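Long-range contact in endoglucanase (Komagataeibacter sucrofermentans, PDB 6VC5), which probably hydrolyses internal beta-1,4-glucosidic linkages in cellulose and related beta-glucans, as a family 8 glycoside hydrolase: residues Glu30-Gly35 with Phe71-Leu76. Numbering follows the deposited sequence.
Sequences ESHSEG and FSWRYL
Ser-31 and Tyr-75 form the hydrogen-bonded pair of a two-stranded antiparallel sheet: Tyr-75 N reaches Ser-31 O at 2.8 Å, and Ser-31 N answers to Tyr-75 O at 3.1 Å. In the (alpha/alpha)6-barrel fold of family 8, this ribbon joins the start of helix 33-46, with His-32 at its N-cap, to the chain after helix 49-62. Ser-33 N extends the pairing, donating to Trp-73 O from above the carbonyl plane. Glu-30, His-32, Arg-74 and Leu-76 share one face; Ser-31 and Tyr-75 occupy the other, against Trp-58.

Arg-74 can be followed outward. Its CB lies over the centre of the Trp-73 ring, 3.6 Å above the plane, and CG passes Ser-31 O and His-32 CD2. Arg-74 CD comes to the edge of the imidazole, 3.8 Å from His-32 NE2, and touches Glu-30 OE1. The bend at chi3 (74°) then turns the guanidinium so that Trp-73 CZ2 backs one face and Leu-76 CD2 the opposite one. Arg-74 NH1 makes a long salt bridge to Glu-30 OE1, a weak hydrogen bond at 3.5 Å although straight (167°).

Glu-30 OE1 also accepts from His-32 NE2 at 2.8 Å through its anti lone pair, in a bent bond (132°), while OE2 is held by Asn-27. With an alanine here instead of Glu-30, Arg-74 NH1 and His-32 NE2 would probably lose their shared acceptor, leaving the imidazole freer to turn. One carboxylate oxygen thus serves both a histidine and an arginine: it probably helps limit the imidazole's turning, and its negative charge would be expected to offset, in part, the positive guanidinium.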
ATOM      1  N   GLU A  30      12.140  -1.704  14.989  1.00 16.32           N
ATOM      2  CA  GLU A  30      11.037  -0.822  14.635  1.00 16.44           C
ATOM      3  C   GLU A  30       9.750  -1.538  14.266  1.00 13.66           C
ATOM      4  O   GLU A  30       9.759  -2.626  13.824  1.00 13.63           O
ATOM      5  CB  GLU A  30      11.383   0.209  13.550  1.00 21.38           C
ATOM      6  CG  GLU A  30      11.953  -0.266  12.271  1.00 26.60           C
ATOM      7  CD  GLU A  30      12.815   0.830  11.565  1.00 30.33           C
ATOM      8  OE1 GLU A  30      12.337   1.515  10.665  1.00 31.40           O
ATOM      9  OE2 GLU A  30      14.000   1.022  11.899  1.00 32.75           O
ATOM     10  N   SER A  31       8.661  -0.841  14.478  1.00  8.78           N
ATOM     11  CA  SER A  31       7.365  -1.229  13.938  1.00  8.71           C
ATOM     12  C   SER A  31       6.795  -0.010  13.235  1.00  7.74           C
ATOM     13  O   SER A  31       7.063   1.126  13.629  1.00  9.47           O
ATOM     14  CB  SER A  31       6.392  -1.687  15.026  1.00 10.03           C
ATOM     15  OG  SER A  31       6.714  -2.994  15.495  1.00 10.56           O
ATOM     16  N   HIS A  32       6.033  -0.241  12.170  1.00  8.80           N
ATOM     17  CA  HIS A  32       5.541   0.821  11.291  1.00  9.03           C
ATOM     18  C   HIS A  32       4.030   0.770  11.216  1.00  9.33           C
ATOM     19  O   HIS A  32       3.450  -0.270  11.418  1.00  7.99           O
ATOM     20  CB  HIS A  32       6.088   0.650   9.864  1.00 12.35           C
ATOM     21  CG  HIS A  32       7.566   0.807   9.756  1.00 16.87           C
ATOM     22  ND1 HIS A  32       8.371  -0.163   9.216  1.00 22.50           N
ATOM     23  CD2 HIS A  32       8.388   1.818  10.115  1.00 19.85           C
ATOM     24  CE1 HIS A  32       9.629   0.242   9.252  1.00 22.39           C
ATOM     25  NE2 HIS A  32       9.666   1.440   9.795  1.00 19.04           N
ATOM     26  N   SER A  33       3.398   1.890  10.902  1.00  7.09           N
ATOM     27  CA  SER A  33       1.949   1.849  10.696  1.00  6.46           C
ATOM     28  C   SER A  33       1.585   0.937   9.529  1.00  8.19           C
ATOM     29  O   SER A  33       0.564   0.247   9.574  1.00  8.51           O
ATOM     30  CB  SER A  33       1.361   3.259  10.514  1.00  7.88           C
ATOM     31  OG  SER A  33       1.856   3.891   9.338  1.00  8.31           O
ATOM     32  N   GLU A  34       2.416   0.897   8.484  1.00  7.49           N
ATOM     33  CA  GLU A  34       2.144   0.007   7.364  1.00  8.49           C
ATOM     34  C   GLU A  34       2.211  -1.451   7.808  1.00  8.30           C
ATOM     35  O   GLU A  34       1.377  -2.269   7.411  1.00  9.13           O
ATOM     36  CB  GLU A  34       3.151   0.284   6.243  1.00 12.07           C
ATOM     37  CG  GLU A  34       3.024  -0.602   5.010  1.00 16.36           C
ATOM     38  CD  GLU A  34       4.100  -0.311   3.962  1.00 18.54           C
ATOM     39  OE1 GLU A  34       4.973   0.553   4.217  1.00 20.26           O
ATOM     40  OE2 GLU A  34       4.068  -0.944   2.880  1.00 19.78           O
ATOM     41  N   GLY A  35       3.178  -1.780   8.663  1.00  7.22           N
ATOM     42  CA  GLY A  35       3.303  -3.148   9.145  1.00  6.93           C
ATOM     43  C   GLY A  35       2.165  -3.575  10.054  1.00  6.47           C
ATOM     44  O   GLY A  35       1.684  -4.705   9.972  1.00  6.21           O
ATOM     45  N   PHE A  71      -2.015   8.048  12.005  1.00  6.89           N
ATOM     46  CA  PHE A  71      -1.044   7.264  12.765  1.00  4.91           C
ATOM     47  C   PHE A  71       0.362   7.784  12.535  1.00  5.59           C
ATOM     48  O   PHE A  71       0.771   8.011  11.392  1.00  7.89           O
ATOM     49  CB  PHE A  71      -1.104   5.781  12.362  1.00  6.48           C
ATOM     50  CG  PHE A  71      -2.406   5.146  12.695  1.00  7.12           C
ATOM     51  CD1 PHE A  71      -2.559   4.446  13.876  1.00  6.00           C
ATOM     52  CD2 PHE A  71      -3.488   5.277  11.831  1.00  7.30           C
ATOM     53  CE1 PHE A  71      -3.773   3.887  14.214  1.00  7.30           C
ATOM     54  CE2 PHE A  71      -4.697   4.714  12.148  1.00  8.02           C
ATOM     55  CZ  PHE A  71      -4.847   4.023  13.343  1.00  7.76           C
ATOM     56  N   SER A  72       1.112   7.945  13.617  1.00  6.54           N
ATOM     57  CA  SER A  72       2.542   8.167  13.462  1.00  6.74           C
ATOM     58  C   SER A  72       3.152   6.971  12.743  1.00  6.94           C
ATOM     59  O   SER A  72       2.764   5.827  12.977  1.00  7.74           O
ATOM     60  CB  SER A  72       3.174   8.331  14.834  1.00  8.37           C
ATOM     61  OG  SER A  72       2.663   9.482  15.492  1.00  9.42           O
ATOM     62  N   TRP A  73       4.104   7.234  11.846  1.00  5.14           N
ATOM     63  CA  TRP A  73       4.507   6.181  10.918  1.00  6.00           C
ATOM     64  C   TRP A  73       5.373   5.102  11.570  1.00  6.42           C
ATOM     65  O   TRP A  73       5.398   3.968  11.077  1.00  8.00           O
ATOM     66  CB  TRP A  73       5.194   6.772   9.686  1.00  8.88           C
ATOM     67  CG  TRP A  73       6.589   7.235   9.914  1.00  7.98           C
ATOM     68  CD1 TRP A  73       6.983   8.394  10.531  1.00  9.13           C
ATOM     69  CD2 TRP A  73       7.787   6.570   9.504  1.00  9.79           C
ATOM     70  NE1 TRP A  73       8.362   8.480  10.532  1.00 10.13           N
ATOM     71  CE2 TRP A  73       8.873   7.371   9.909  1.00 11.03           C
ATOM     72  CE3 TRP A  73       8.042   5.367   8.833  1.00 12.23           C
ATOM     73  CZ2 TRP A  73      10.199   7.005   9.673  1.00 13.01           C
ATOM     74  CZ3 TRP A  73       9.361   5.002   8.601  1.00 12.53           C
ATOM     75  CH2 TRP A  73      10.422   5.820   9.020  1.00 13.43           C
ATOM     76  N   ARG A  74       6.074   5.417  12.660  1.00  6.53           N
ATOM     77  CA  ARG A  74       7.072   4.498  13.189  1.00  7.74           C
ATOM     78  C   ARG A  74       7.170   4.551  14.709  1.00  7.30           C
ATOM     79  O   ARG A  74       7.077   5.621  15.323  1.00  8.07           O
ATOM     80  CB  ARG A  74       8.452   4.803  12.586  1.00  8.52           C
ATOM     81  CG  ARG A  74       9.570   3.940  13.142  1.00 12.07           C
ATOM     82  CD  ARG A  74      10.833   4.072  12.330  1.00 13.57           C
ATOM     83  NE  ARG A  74      11.486   5.347  12.564  1.00 15.10           N
ATOM     84  CZ  ARG A  74      12.647   5.681  12.014  1.00 18.55           C
ATOM     85  NH1 ARG A  74      13.260   4.819  11.212  1.00 20.00           N
ATOM     86  NH2 ARG A  74      13.190   6.864  12.263  1.00 20.57           N
ATOM     87  N   TYR A  75       7.387   3.377  15.296  1.00  6.21           N
ATOM     88  CA  TYR A  75       7.835   3.206  16.672  1.00  6.33           C
ATOM     89  C   TYR A  75       9.272   2.706  16.609  1.00  8.11           C
ATOM     90  O   TYR A  75       9.536   1.650  16.018  1.00  8.20           O
ATOM     91  CB  TYR A  75       6.943   2.170  17.362  1.00  8.80           C
ATOM     92  CG  TYR A  75       7.297   1.830  18.795  1.00  9.78           C
ATOM     93  CD1 TYR A  75       6.522   2.308  19.847  1.00 11.86           C
ATOM     94  CD2 TYR A  75       8.383   1.009  19.089  1.00 12.35           C
ATOM     95  CE1 TYR A  75       6.832   1.987  21.158  1.00 13.38           C
ATOM     96  CE2 TYR A  75       8.694   0.678  20.399  1.00 13.90           C
ATOM     97  CZ  TYR A  75       7.913   1.173  21.419  1.00 14.72           C
ATOM     98  OH  TYR A  75       8.234   0.850  22.720  1.00 19.92           O
ATOM     99  N   LEU A  76      10.191   3.453  17.222  1.00  8.28           N
ATOM    100  CA  LEU A  76      11.630   3.174  17.155  1.00 11.39           C
ATOM    101  C   LEU A  76      12.107   2.725  18.534  1.00 13.97           C
ATOM    102  O   LEU A  76      12.203   3.543  19.458  1.00 13.39           O
ATOM    103  CB  LEU A  76      12.377   4.425  16.686  1.00 14.37           C
ATOM    104  CG  LEU A  76      13.842   4.369  16.238  1.00 18.46           C
ATOM    105  CD1 LEU A  76      14.020   3.361  15.126  1.00 19.34           C
ATOM    106  CD2 LEU A  76      14.287   5.747  15.767  1.00 18.84           C
TER
HETATM  107  O   HOH W   1       0.686   6.372   9.230  1.00  7.88           O
HETATM  108  O   HOH W   2       4.329   3.200   8.002  1.00 11.49           O